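Local coordinates for uncharacterized protein (Pyrococcus horikoshii, PDB 1ZJJ) that is not characterised biochemically but is probably a magnesium-dependent phosphatase of the haloacid dehalogenase superfamily, related to 4-nitrophenylphosphatases, at residues V11-N16 with E52-M57; E27-R32 with D258-L263; I66-L71 with V95-A100; G186-P191 with L212-A217. All coordinates share one frame; numbering follows the deposited sequence.

Contact 1 of 4, residues V11-N16 with E52-M57; sequences VLYRGN and EKLLKM
The aliphatic end of Lys-53 lies over one face of the Tyr-13 ring: CE stands 3.8 Å above the ring plane, offset toward the rim, a CH-pi contact made 20° off the normal. Its ammonium goes further out and makes an off-centre cation-pi contact. Lys-53 NZ donates to Gly-15 O at 2.7 Å, approaching that carbonyl with a tilt of 34° from its plane, so one side chain holds both the ring and the turn that follows it. The bend of the lysine at chi2 (66°) is what swings CE across the tyrosine. Leu-54 comes to a different part of the same ring, CD2 lying at the edge near the ring plane, 3.8 Å from Tyr-13 CE2. Leu-54 CD2 also meets Leu-12 CD1 at 4.3 Å, and Phe-38 of strand 36-40 packs against both leucines. This inner side, with Leu-12, Tyr-13 and Leu-54 buried, is the compact part of the contact. The twice-bent chain of Met-57 closes over the turn, its CE 3.6 Å from Asn-16 C and 3.9 Å from Tyr-13 CB. Toward solvent the fit is looser: Gly-15 and Asn-16 are exposed, and the helix shields little of either. Gly-15 N, in the plane of the tyrosine ring at its edge, donates to Asp-9 OD2, linking the turn to a magnesium ligand. Helix 47-56 thus packs on the short 13-14/17-18 hairpin just after the Asp-7 and Asp-9 metal ligands, an arrangement consistent with the beta-hairpin flap that follows the DxD motif in HAD-superfamily phosphatases.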
loop_
_atom_site.group_PDB
_atom_site.type_symbol
_atom_site.label_atom_id
_atom_site.label_comp_id
_atom_site.label_asym_id
_atom_site.label_seq_id
_atom_site.Cartn_x
_atom_site.Cartn_y
_atom_site.Cartn_z
ATOM N N VAL B 11 12.421 4.119 -23.761
ATOM C CA VAL B 11 13.778 4.410 -24.209
ATOM C C VAL B 11 14.146 3.622 -25.474
ATOM O O VAL B 11 14.516 4.203 -26.495
ATOM C CB VAL B 11 14.799 4.088 -23.086
ATOM C CG1 VAL B 11 16.221 4.437 -23.533
ATOM C CG2 VAL B 11 14.437 4.876 -21.823
ATOM N N LEU B 12 14.031 2.300 -25.408
ATOM C CA LEU B 12 14.368 1.450 -26.550
ATOM C C LEU B 12 13.132 1.158 -27.389
ATOM O O LEU B 12 13.225 0.700 -28.531
ATOM C CB LEU B 12 14.989 0.140 -26.061
ATOM C CG LEU B 12 16.272 0.287 -25.233
ATOM C CD1 LEU B 12 16.763 -1.091 -24.790
ATOM C CD2 LEU B 12 17.336 0.990 -26.061
ATOM N N TYR B 13 11.975 1.416 -26.800
ATOM C CA TYR B 13 10.697 1.209 -27.454
ATOM C C TYR B 13 9.654 1.842 -26.553
ATOM O O TYR B 13 9.954 2.229 -25.427
ATOM C CB TYR B 13 10.419 -0.288 -27.626
ATOM C CG TYR B 13 10.433 -1.073 -26.331
ATOM C CD1 TYR B 13 9.335 -1.064 -25.470
ATOM C CD2 TYR B 13 11.555 -1.819 -25.961
ATOM C CE1 TYR B 13 9.350 -1.780 -24.273
ATOM C CE2 TYR B 13 11.585 -2.535 -24.768
ATOM C CZ TYR B 13 10.482 -2.515 -23.929
ATOM O OH TYR B 13 10.527 -3.245 -22.760
ATOM N N ARG B 14 8.435 1.970 -27.051
ATOM C CA ARG B 14 7.378 2.544 -26.248
ATOM C C ARG B 14 6.155 1.648 -26.379
ATOM O O ARG B 14 5.424 1.711 -27.363
ATOM C CB ARG B 14 7.104 3.986 -26.696
ATOM C CG ARG B 14 7.167 4.250 -28.193
ATOM C CD ARG B 14 7.465 5.728 -28.407
ATOM N NE ARG B 14 6.766 6.568 -27.432
ATOM C CZ ARG B 14 5.515 6.989 -27.579
ATOM N NH1 ARG B 14 4.840 6.645 -28.666
ATOM N NH2 ARG B 14 4.942 7.759 -26.657
ATOM N N GLY B 15 5.962 0.787 -25.382
ATOM C CA GLY B 15 4.847 -0.138 -25.411
ATOM C C GLY B 15 5.040 -1.122 -26.547
ATOM O O GLY B 15 6.031 -1.843 -26.588
ATOM N N ASN B 16 4.095 -1.142 -27.477
ATOM C CA ASN B 16 4.173 -2.032 -28.624
ATOM C C ASN B 16 4.597 -1.259 -29.864
ATOM O O ASN B 16 4.301 -1.661 -30.989
ATOM C CB ASN B 16 2.822 -2.706 -28.874
ATOM C CG ASN B 16 2.511 -3.774 -27.847
ATOM O OD1 ASN B 16 3.417 -4.408 -27.303
ATOM N ND2 ASN B 16 1.227 -3.995 -27.590
ATOM N N GLU B 52 13.252 -11.644 -26.279
ATOM C CA GLU B 52 12.220 -11.891 -27.285
ATOM C C GLU B 52 11.424 -10.615 -27.574
ATOM O O GLU B 52 11.169 -10.281 -28.734
ATOM C CB GLU B 52 11.278 -13.015 -26.831
ATOM C CG GLU B 52 11.977 -14.355 -26.576
ATOM C CD GLU B 52 12.823 -14.826 -27.757
ATOM O OE1 GLU B 52 12.251 -15.115 -28.829
ATOM O OE2 GLU B 52 14.063 -14.901 -27.613
ATOM N N LYS B 53 11.035 -9.895 -26.527
ATOM C CA LYS B 53 10.283 -8.656 -26.717
ATOM C C LYS B 53 11.106 -7.682 -27.563
ATOM O O LYS B 53 10.585 -7.044 -28.482
ATOM C CB LYS B 53 9.951 -8.028 -25.354
ATOM C CG LYS B 53 9.568 -6.543 -25.386
ATOM C CD LYS B 53 8.254 -6.260 -26.108
ATOM C CE LYS B 53 7.936 -4.764 -26.083
ATOM N NZ LYS B 53 6.602 -4.447 -26.672
ATOM N N LEU B 54 12.391 -7.573 -27.247
ATOM C CA LEU B 54 13.269 -6.676 -27.982
ATOM C C LEU B 54 13.342 -7.080 -29.449
ATOM O O LEU B 54 13.283 -6.225 -30.341
ATOM C CB LEU B 54 14.659 -6.668 -27.350
ATOM C CG LEU B 54 14.755 -5.850 -26.057
ATOM C CD1 LEU B 54 16.123 -6.011 -25.440
ATOM C CD2 LEU B 54 14.488 -4.380 -26.355
ATOM N N LEU B 55 13.467 -8.380 -29.699
ATOM C CA LEU B 55 13.510 -8.870 -31.072
ATOM C C LEU B 55 12.293 -8.360 -31.826
ATOM O O LEU B 55 12.409 -7.902 -32.967
ATOM C CB LEU B 55 13.532 -10.398 -31.100
ATOM C CG LEU B 55 14.904 -11.047 -30.902
ATOM C CD1 LEU B 55 14.763 -12.551 -30.756
ATOM C CD2 LEU B 55 15.793 -10.707 -32.090
ATOM N N LYS B 56 11.131 -8.434 -31.178
ATOM C CA LYS B 56 9.871 -7.978 -31.769
ATOM C C LYS B 56 9.882 -6.493 -32.068
ATOM O O LYS B 56 9.146 -6.017 -32.925
ATOM C CB LYS B 56 8.684 -8.283 -30.843
ATOM C CG LYS B 56 8.028 -9.645 -31.064
ATOM C CD LYS B 56 8.380 -10.635 -29.957
ATOM C CE LYS B 56 7.215 -11.583 -29.627
ATOM N NZ LYS B 56 6.852 -12.645 -30.630
ATOM N N MET B 57 10.715 -5.760 -31.348
ATOM C CA MET B 57 10.819 -4.331 -31.560
ATOM C C MET B 57 11.972 -3.986 -32.502
ATOM O O MET B 57 12.400 -2.830 -32.578
ATOM C CB MET B 57 11.001 -3.618 -30.216
ATOM C CG MET B 57 10.000 -4.069 -29.166
ATOM S SD MET B 57 8.306 -4.079 -29.785
ATOM C CE MET B 57 8.048 -2.293 -30.000
#

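Contact 2 of 4, residues E27-R32 with D258-L263; sequences EFLKER and DYLKTL
Two helices of the HAD Rossmann-like core, 22-31 near the N terminus and 256-261 at the C terminus, meet here through Phe-28 and Leu-29 of the first, with Arg-32 just after it, and Leu-260 and Lys-261 of the second. Phe-28 reaches across the gap with CG trans to the backbone N (chi1 176°), and its ring fits between the two C-terminal side chains. Leu-260 CD1 touches the ring at its edge, in plane, 3.8 Å from Phe-28 CE2. The extended methylene chain of Lys-261 runs obliquely past the outer end of the ring, with CG 3.7 Å from Phe-28 CZ. Chi1 (-69°) sets Arg-32 CG over one face of the phenyl ring, and the bend at chi2 (-54°) carries the chain on so that Phe-28 CE1 lies 3.5 Å above the centre of the guanidinium plane. Arg-32 NH2 then comes within 4.0 Å of Lys-261 CG, meeting the lysine by its aliphatic part; the two cationic groups are kept apart, Arg-32 NH2 to Lys-261 NZ being 5.1 Å. Deeper in, Leu-29 CD2 packs 3.9 Å from Leu-260 CD1, the two side chains crossing at about a right angle. Below this leucine pair lies the parallel sheet: Ile-4 of strand 2-6 touches both, Phe-36 of strand 36-40 lies against Leu-29, and Trp-206 of strand 204-209 touches Leu-260.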
loop_
_atom_site.group_PDB
_atom_site.type_symbol
_atom_site.label_atom_id
_atom_site.label_comp_id
_atom_site.label_asym_id
_atom_site.label_seq_id
_atom_site.Cartn_x
_atom_site.Cartn_y
_atom_site.Cartn_z
ATOM N N GLU B 27 23.973 -1.141 -33.382
ATOM C CA GLU B 27 24.982 -1.596 -34.334
ATOM C C GLU B 27 26.196 -0.688 -34.249
ATOM O O GLU B 27 27.330 -1.108 -34.491
ATOM C CB GLU B 27 24.444 -1.594 -35.771
ATOM C CG GLU B 27 24.125 -2.984 -36.278
ATOM C CD GLU B 27 25.123 -4.009 -35.769
ATOM O OE1 GLU B 27 26.329 -3.891 -36.086
ATOM O OE2 GLU B 27 24.698 -4.926 -35.036
ATOM N N PHE B 28 25.949 0.563 -33.887
ATOM C CA PHE B 28 27.014 1.543 -33.753
ATOM C C PHE B 28 27.874 1.297 -32.508
ATOM O O PHE B 28 29.101 1.393 -32.564
ATOM C CB PHE B 28 26.420 2.953 -33.690
ATOM C CG PHE B 28 27.438 4.024 -33.449
ATOM C CD1 PHE B 28 28.334 4.395 -34.447
ATOM C CD2 PHE B 28 27.514 4.654 -32.216
ATOM C CE1 PHE B 28 29.289 5.378 -34.215
ATOM C CE2 PHE B 28 28.465 5.641 -31.973
ATOM C CZ PHE B 28 29.356 6.004 -32.974
ATOM N N LEU B 29 27.232 0.991 -31.384
ATOM C CA LEU B 29 27.970 0.750 -30.150
ATOM C C LEU B 29 28.943 -0.420 -30.315
ATOM O O LEU B 29 30.070 -0.382 -29.816
ATOM C CB LEU B 29 26.992 0.487 -28.997
ATOM C CG LEU B 29 26.021 1.641 -28.737
ATOM C CD1 LEU B 29 25.115 1.304 -27.565
ATOM C CD2 LEU B 29 26.814 2.918 -28.457
ATOM N N LYS B 30 28.504 -1.449 -31.025
ATOM C CA LYS B 30 29.333 -2.624 -31.274
ATOM C C LYS B 30 30.536 -2.275 -32.151
ATOM O O LYS B 30 31.643 -2.770 -31.934
ATOM C CB LYS B 30 28.492 -3.708 -31.943
ATOM C CG LYS B 30 27.386 -4.217 -31.046
ATOM C CD LYS B 30 26.475 -5.214 -31.733
ATOM C CE LYS B 30 25.622 -5.914 -30.688
ATOM N NZ LYS B 30 24.510 -6.721 -31.260
ATOM N N GLU B 31 30.308 -1.418 -33.140
ATOM C CA GLU B 31 31.360 -0.982 -34.052
ATOM C C GLU B 31 32.435 -0.199 -33.298
ATOM O O GLU B 31 33.629 -0.345 -33.564
ATOM C CB GLU B 31 30.752 -0.101 -35.148
ATOM C CG GLU B 31 31.753 0.509 -36.123
ATOM C CD GLU B 31 31.145 1.632 -36.949
ATOM O OE1 GLU B 31 31.817 2.140 -37.870
ATOM O OE2 GLU B 31 29.989 2.010 -36.671
ATOM N N ARG B 32 32.000 0.631 -32.356
ATOM C CA ARG B 32 32.917 1.446 -31.571
ATOM C C ARG B 32 33.451 0.692 -30.362
ATOM O O ARG B 32 34.250 1.224 -29.591
ATOM C CB ARG B 32 32.223 2.737 -31.121
ATOM C CG ARG B 32 31.922 3.704 -32.268
ATOM C CD ARG B 32 33.188 4.008 -33.057
ATOM N NE ARG B 32 32.930 4.808 -34.253
ATOM C CZ ARG B 32 32.768 6.126 -34.262
ATOM N NH1 ARG B 32 32.837 6.820 -33.134
ATOM N NH2 ARG B 32 32.541 6.751 -35.408
ATOM N N ASP B 258 25.290 10.625 -33.000
ATOM C CA ASP B 258 26.038 11.825 -33.345
ATOM C C ASP B 258 26.641 12.476 -32.111
ATOM O O ASP B 258 27.678 13.136 -32.197
ATOM C CB ASP B 258 25.160 12.805 -34.130
ATOM C CG ASP B 258 25.124 12.478 -35.617
ATOM O OD1 ASP B 258 24.431 13.182 -36.378
ATOM O OD2 ASP B 258 25.796 11.507 -36.027
ATOM N N TYR B 259 26.016 12.277 -30.956
ATOM C CA TYR B 259 26.565 12.839 -29.728
ATOM C C TYR B 259 27.920 12.190 -29.455
ATOM O O TYR B 259 28.887 12.862 -29.089
ATOM C CB TYR B 259 25.654 12.567 -28.534
ATOM C CG TYR B 259 26.208 13.126 -27.249
ATOM C CD1 TYR B 259 26.257 14.503 -27.036
ATOM C CD2 TYR B 259 26.697 12.287 -26.251
ATOM C CE1 TYR B 259 26.778 15.033 -25.853
ATOM C CE2 TYR B 259 27.217 12.804 -25.070
ATOM C CZ TYR B 259 27.250 14.177 -24.875
ATOM O OH TYR B 259 27.724 14.682 -23.683
ATOM N N LEU B 260 27.971 10.874 -29.640
ATOM C CA LEU B 260 29.182 10.098 -29.418
ATOM C C LEU B 260 30.254 10.390 -30.462
ATOM O O LEU B 260 31.443 10.360 -30.159
ATOM C CB LEU B 260 28.849 8.600 -29.424
ATOM C CG LEU B 260 28.226 8.033 -28.145
ATOM C CD1 LEU B 260 27.536 6.716 -28.455
ATOM C CD2 LEU B 260 29.299 7.846 -27.078
ATOM N N LYS B 261 29.828 10.673 -31.688
ATOM C CA LYS B 261 30.762 10.956 -32.777
ATOM C C LYS B 261 31.381 12.349 -32.720
ATOM O O LYS B 261 32.464 12.576 -33.260
ATOM C CB LYS B 261 30.066 10.788 -34.135
ATOM C CG LYS B 261 29.694 9.367 -34.496
ATOM C CD LYS B 261 29.096 9.324 -35.890
ATOM C CE LYS B 261 28.671 7.925 -36.277
ATOM N NZ LYS B 261 28.073 7.921 -37.643
ATOM N N THR B 262 30.684 13.278 -32.074
ATOM C CA THR B 262 31.144 14.654 -31.960
ATOM C C THR B 262 31.707 14.905 -30.568
ATOM O O THR B 262 31.917 16.048 -30.153
ATOM C CB THR B 262 29.996 15.644 -32.239
ATOM O OG1 THR B 262 28.954 15.467 -31.273
ATOM C CG2 THR B 262 29.425 15.402 -33.628
ATOM N N LEU B 263 31.970 13.811 -29.863
ATOM C CA LEU B 263 32.494 13.855 -28.502
ATOM C C LEU B 263 31.399 14.318 -27.544
ATOM O O LEU B 263 31.084 13.536 -26.619
ATOM C CB LEU B 263 33.721 14.778 -28.412
ATOM C CG LEU B 263 33.806 15.943 -27.411
ATOM C CD1 LEU B 263 33.599 15.487 -25.968
ATOM C CD2 LEU B 263 35.169 16.582 -27.555
ATOM O OXT LEU B 263 30.865 15.441 -27.729
#

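Contact 3 of 4, residues I66-L71 with V95-A100; sequences IITSGL and VKEMQA
With CG beside the backbone N (chi1 -64°) and the chain bent at chi2 (-68°), Glu-97 folds against the first turn of helix 69-80, laying its methylenes on the Gly-70 peptide and its carboxylate beside Leu-71. Glu-97 CB and CG are each 3.7 Å from Gly-70 O, and the carboxylate oxygen OE2 lies 3.6 Å from Leu-71 CB. That CB makes the nearer touch on the acid, with Leu-71 CD1 farther off, 4.1 Å from Glu-97 OE1. On the strand side, Thr-68 occupies the N-cap of helix 69-80, its OG1 accepting from Leu-71 N at 3.1 Å with an N-H...O angle of 154°. A water bridges the two segments: it donates to Glu-97 OE2 at 2.7 Å and is hydrogen-bonded to Thr-68 OG1, also at 2.7 Å. Met-98 adds a slight contact through CE near Gly-70 O. Pro-47, at the start of helix 47-56, also touches Glu-97. The contact joins the strand-to-helix junction 66-71, whose Ile-67 bonds to strand 36-40, to helix 92-101. The second carboxylate oxygen, OE1, forms a salt bridge with Arg-74 one turn along helix 69-80. A buried acid is thus served at both oxygens, by an arginine and by a water; the arginine and the nearby helix N terminus would both be expected to favour the charged carboxylate.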
loop_
_atom_site.group_PDB
_atom_site.type_symbol
_atom_site.label_atom_id
_atom_site.label_comp_id
_atom_site.label_asym_id
_atom_site.label_seq_id
_atom_site.Cartn_x
_atom_site.Cartn_y
_atom_site.Cartn_z
ATOM N N ILE B 66 20.926 -8.109 -20.413
ATOM C CA ILE B 66 19.627 -7.614 -19.952
ATOM C C ILE B 66 19.499 -7.858 -18.448
ATOM O O ILE B 66 19.384 -9.000 -18.002
ATOM C CB ILE B 66 18.449 -8.328 -20.656
ATOM C CG1 ILE B 66 18.516 -8.082 -22.166
ATOM C CG2 ILE B 66 17.113 -7.828 -20.083
ATOM C CD1 ILE B 66 17.410 -8.770 -22.963
ATOM N N ILE B 67 19.522 -6.781 -17.670
ATOM C CA ILE B 67 19.420 -6.883 -16.217
ATOM C C ILE B 67 18.043 -6.449 -15.739
ATOM O O ILE B 67 17.632 -5.309 -15.949
ATOM C CB ILE B 67 20.474 -5.997 -15.531
ATOM C CG1 ILE B 67 21.862 -6.347 -16.064
ATOM C CG2 ILE B 67 20.412 -6.181 -14.017
ATOM C CD1 ILE B 67 22.930 -5.389 -15.613
ATOM N N THR B 68 17.337 -7.373 -15.098
ATOM C CA THR B 68 16.009 -7.104 -14.571
ATOM C C THR B 68 16.135 -6.954 -13.058
ATOM O O THR B 68 17.110 -7.428 -12.460
ATOM C CB THR B 68 15.052 -8.269 -14.858
ATOM O OG1 THR B 68 15.546 -9.453 -14.215
ATOM C CG2 THR B 68 14.952 -8.527 -16.360
ATOM N N SER B 69 15.160 -6.311 -12.430
ATOM C CA SER B 69 15.223 -6.154 -10.984
ATOM C C SER B 69 15.220 -7.538 -10.335
ATOM O O SER B 69 15.811 -7.732 -9.283
ATOM C CB SER B 69 14.051 -5.309 -10.469
ATOM O OG SER B 69 12.797 -5.896 -10.751
ATOM N N GLY B 70 14.560 -8.495 -10.982
ATOM C CA GLY B 70 14.504 -9.848 -10.450
ATOM C C GLY B 70 15.879 -10.487 -10.410
ATOM O O GLY B 70 16.236 -11.163 -9.446
ATOM N N LEU B 71 16.651 -10.284 -11.471
ATOM C CA LEU B 71 17.968 -10.876 -11.477
ATOM C C LEU B 71 18.857 -10.139 -10.494
ATOM O O LEU B 71 19.641 -10.729 -9.761
ATOM C CB LEU B 71 18.540 -10.755 -12.890
ATOM C CG LEU B 71 20.050 -10.999 -12.933
ATOM C CD1 LEU B 71 20.407 -12.477 -12.754
ATOM C CD2 LEU B 71 20.683 -10.564 -14.255
ATOM N N VAL B 95 9.647 -15.395 -9.743
ATOM C CA VAL B 95 9.611 -16.742 -9.187
ATOM C C VAL B 95 10.765 -17.567 -9.733
ATOM O O VAL B 95 11.409 -18.306 -8.991
ATOM C CB VAL B 95 8.282 -17.470 -9.511
ATOM C CG1 VAL B 95 8.419 -18.957 -9.194
ATOM C CG2 VAL B 95 7.143 -16.879 -8.689
ATOM N N LYS B 96 11.025 -17.437 -11.032
ATOM C CA LYS B 96 12.110 -18.169 -11.680
ATOM C C LYS B 96 13.475 -17.813 -11.097
ATOM O O LYS B 96 14.314 -18.690 -10.876
ATOM C CB LYS B 96 12.116 -17.879 -13.179
ATOM C CG LYS B 96 10.818 -18.226 -13.881
ATOM C CD LYS B 96 10.976 -19.429 -14.779
ATOM C CE LYS B 96 9.617 -19.946 -15.214
ATOM N NZ LYS B 96 9.626 -20.429 -16.623
ATOM N N GLU B 97 13.703 -16.524 -10.863
ATOM C CA GLU B 97 14.973 -16.075 -10.298
ATOM C C GLU B 97 15.150 -16.605 -8.879
ATOM O O GLU B 97 16.256 -16.960 -8.481
ATOM C CB GLU B 97 15.047 -14.543 -10.279
ATOM C CG GLU B 97 15.042 -13.908 -11.655
ATOM C CD GLU B 97 16.308 -14.185 -12.453
ATOM O OE1 GLU B 97 17.183 -14.943 -11.976
ATOM O OE2 GLU B 97 16.425 -13.639 -13.572
ATOM N N MET B 98 14.068 -16.651 -8.113
ATOM C CA MET B 98 14.159 -17.147 -6.746
ATOM C C MET B 98 14.370 -18.662 -6.752
ATOM O O MET B 98 15.092 -19.200 -5.911
ATOM C CB MET B 98 12.907 -16.767 -5.948
ATOM C CG MET B 98 12.734 -15.254 -5.742
ATOM S SD MET B 98 14.151 -14.481 -4.901
ATOM C CE MET B 98 15.152 -13.976 -6.315
ATOM N N GLN B 99 13.754 -19.348 -7.708
ATOM C CA GLN B 99 13.926 -20.792 -7.809
ATOM C C GLN B 99 15.394 -21.082 -8.112
ATOM O O GLN B 99 15.969 -22.035 -7.585
ATOM C CB GLN B 99 13.035 -21.367 -8.916
ATOM C CG GLN B 99 11.551 -21.184 -8.651
ATOM C CD GLN B 99 10.668 -21.766 -9.741
ATOM O OE1 GLN B 99 10.936 -21.600 -10.929
ATOM N NE2 GLN B 99 9.595 -22.434 -9.337
ATOM N N ALA B 100 15.996 -20.240 -8.950
ATOM C CA ALA B 100 17.396 -20.388 -9.325
ATOM C C ALA B 100 18.334 -20.313 -8.119
ATOM O O ALA B 100 19.414 -20.904 -8.133
ATOM C CB ALA B 100 17.771 -19.327 -10.344
HETATM O O HOH W 1 14.406 -11.926 -14.123
#

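Contact 4 of 4, residues G186-P191 with L212-A217; sequences GKPNEP and LDTDIA
The flat carboxylate of Asp-215 is met at one oxygen, OD1, nearly along its C-O axis by the ammonium of Lys-187; its other oxygen, OD2, accepts from the backbone N of Arg-211. This is the active-site end of the HAD core, where the lysine-bearing loop before helix 190-199 meets the acidic loop and helix that follow strand 204-209. Lys-187 NZ and Asp-215 OD1 form a salt bridge of 2.7 Å. The ammonium has two further partners, a salt bridge to the magnesium ligand Asp-7 and a hydrogen bond to Leu-39 O, so three acceptors grip it in a buried setting. Such a lysine is consistent with the conserved motif III lysine of HAD phosphatases, which in relatives contacts the nucleophilic aspartate. The side chain of Asp-215 lies about 4 Å from the magnesium ion and from the side chain of its ligand Asp-210, consistent with a second-shell position. A bend at chi3 (-67°) turns the end of the lysine toward these acids. Pro-188 lies against the wide, pi-type opening turn of helix 212-221, its CB 3.7 Å from Ala-217 CB and 3.5 Å from Thr-214 O, while CG faces Asp-213 O at 3.7 Å. The peptide before Pro-188 is cis, and beyond it the loop curls back on itself: Gly-186 O accepts from Asn-189 N and, on the opposite face of its carbonyl plane, from Asn-189 ND2 at 2.9 Å, with the acceptor only 8° out of the asparagine amide plane.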
loop_
_atom_site.group_PDB
_atom_site.type_symbol
_atom_site.label_atom_id
_atom_site.label_comp_id
_atom_site.label_asym_id
_atom_site.label_seq_id
_atom_site.Cartn_x
_atom_site.Cartn_y
_atom_site.Cartn_z
ATOM N N GLY B 186 15.915 -2.379 -7.007
ATOM C CA GLY B 186 16.043 -1.615 -8.235
ATOM C C GLY B 186 16.340 -0.129 -8.179
ATOM O O GLY B 186 16.462 0.460 -7.105
ATOM N N LYS B 187 16.470 0.464 -9.364
ATOM C CA LYS B 187 16.738 1.892 -9.509
ATOM C C LYS B 187 15.723 2.661 -8.672
ATOM O O LYS B 187 14.544 2.308 -8.651
ATOM C CB LYS B 187 16.594 2.303 -10.976
ATOM C CG LYS B 187 17.509 1.550 -11.929
ATOM C CD LYS B 187 17.151 1.833 -13.387
ATOM C CE LYS B 187 15.780 1.262 -13.731
ATOM N NZ LYS B 187 15.411 1.584 -15.130
ATOM N N PRO B 188 16.148 3.761 -8.027
ATOM C CA PRO B 188 17.491 4.356 -8.010
ATOM C C PRO B 188 18.342 3.873 -6.843
ATOM O O PRO B 188 19.177 4.618 -6.321
ATOM C CB PRO B 188 17.181 5.836 -7.889
ATOM C CG PRO B 188 16.086 5.811 -6.867
ATOM C CD PRO B 188 15.189 4.665 -7.365
ATOM N N ASN B 189 18.142 2.625 -6.441
ATOM C CA ASN B 189 18.866 2.073 -5.310
ATOM C C ASN B 189 20.218 1.442 -5.609
ATOM O O ASN B 189 20.510 1.031 -6.729
ATOM C CB ASN B 189 17.955 1.090 -4.578
ATOM C CG ASN B 189 16.747 1.781 -3.972
ATOM O OD1 ASN B 189 16.849 2.406 -2.919
ATOM N ND2 ASN B 189 15.608 1.695 -4.646
ATOM N N GLU B 190 21.034 1.368 -4.566
ATOM C CA GLU B 190 22.390 0.850 -4.629
ATOM C C GLU B 190 22.571 -0.615 -5.056
ATOM O O GLU B 190 23.521 -0.937 -5.765
ATOM C CB GLU B 190 23.056 1.121 -3.276
ATOM C CG GLU B 190 24.547 0.899 -3.223
ATOM C CD GLU B 190 24.895 -0.563 -3.150
ATOM O OE1 GLU B 190 24.046 -1.334 -2.660
ATOM O OE2 GLU B 190 26.012 -0.944 -3.566
ATOM N N PRO B 191 21.673 -1.525 -4.634
ATOM C CA PRO B 191 21.846 -2.923 -5.045
ATOM C C PRO B 191 21.895 -3.076 -6.569
ATOM O O PRO B 191 22.639 -3.908 -7.101
ATOM C CB PRO B 191 20.621 -3.616 -4.444
ATOM C CG PRO B 191 20.362 -2.805 -3.204
ATOM C CD PRO B 191 20.530 -1.389 -3.714
ATOM N N LEU B 212 12.624 10.427 -14.337
ATOM C CA LEU B 212 13.468 11.213 -13.449
ATOM C C LEU B 212 13.648 10.568 -12.080
ATOM O O LEU B 212 14.762 10.500 -11.560
ATOM C CB LEU B 212 12.878 12.619 -13.298
ATOM C CG LEU B 212 13.089 13.536 -14.508
ATOM C CD1 LEU B 212 12.006 14.605 -14.570
ATOM C CD2 LEU B 212 14.486 14.166 -14.417
ATOM N N ASP B 213 12.548 10.091 -11.508
ATOM C CA ASP B 213 12.553 9.464 -10.190
ATOM C C ASP B 213 13.328 8.153 -10.066
ATOM O O ASP B 213 13.727 7.783 -8.965
ATOM C CB ASP B 213 11.116 9.243 -9.730
ATOM C CG ASP B 213 10.346 8.346 -10.669
ATOM O OD1 ASP B 213 10.451 7.113 -10.531
ATOM O OD2 ASP B 213 9.653 8.877 -11.560
ATOM N N THR B 214 13.533 7.434 -11.167
ATOM C CA THR B 214 14.295 6.190 -11.091
ATOM C C THR B 214 15.587 6.265 -11.901
ATOM O O THR B 214 16.684 6.223 -11.342
ATOM C CB THR B 214 13.475 4.972 -11.585
ATOM O OG1 THR B 214 12.963 5.233 -12.894
ATOM C CG2 THR B 214 12.333 4.677 -10.636
ATOM N N ASP B 215 15.451 6.397 -13.217
ATOM C CA ASP B 215 16.612 6.457 -14.096
ATOM C C ASP B 215 17.590 7.592 -13.791
ATOM O O ASP B 215 18.766 7.349 -13.521
ATOM C CB ASP B 215 16.151 6.550 -15.551
ATOM C CG ASP B 215 15.298 5.372 -15.959
ATOM O OD1 ASP B 215 15.677 4.230 -15.631
ATOM O OD2 ASP B 215 14.258 5.583 -16.608
ATOM N N ILE B 216 17.111 8.828 -13.827
ATOM C CA ILE B 216 17.996 9.958 -13.578
ATOM C C ILE B 216 18.462 10.030 -12.125
ATOM O O ILE B 216 19.618 10.355 -11.856
ATOM C CB ILE B 216 17.325 11.282 -13.998
ATOM C CG1 ILE B 216 16.885 11.184 -15.460
ATOM C CG2 ILE B 216 18.296 12.444 -13.835
ATOM C CD1 ILE B 216 18.002 10.777 -16.420
ATOM N N ALA B 217 17.572 9.714 -11.188
ATOM C CA ALA B 217 17.935 9.742 -9.776
ATOM C C ALA B 217 19.073 8.749 -9.542
ATOM O O ALA B 217 20.003 9.007 -8.784
ATOM C CB ALA B 217 16.730 9.376 -8.926
#

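How the contacts relate
From the N terminus, the chain passes the Asp-7 and Asp-9 metal ligands and enters 11-16, to which 52-57 returns after 35 residues, closing contact 1. Segment 27-32 leaves inside that loop and waits for the C-terminal 258-263, so contact 2 crosses contact 1 and encloses contacts 3 and 4. Contact 3 closes next, at 95-100, and touches contact 1 where Leu-54 CD1 packs on Ile-66 CD1. Contact 4 follows in series, about 5 Å at nearest atoms from both contacts 1 and 3. Contact 4 lies at the magnesium site and contact 1 close by; contact 3 ties the start of helix 69-80, just after edge strand 66-68, to helix 92-101, and contact 2 joins helix 22-31 to the C-terminal helix.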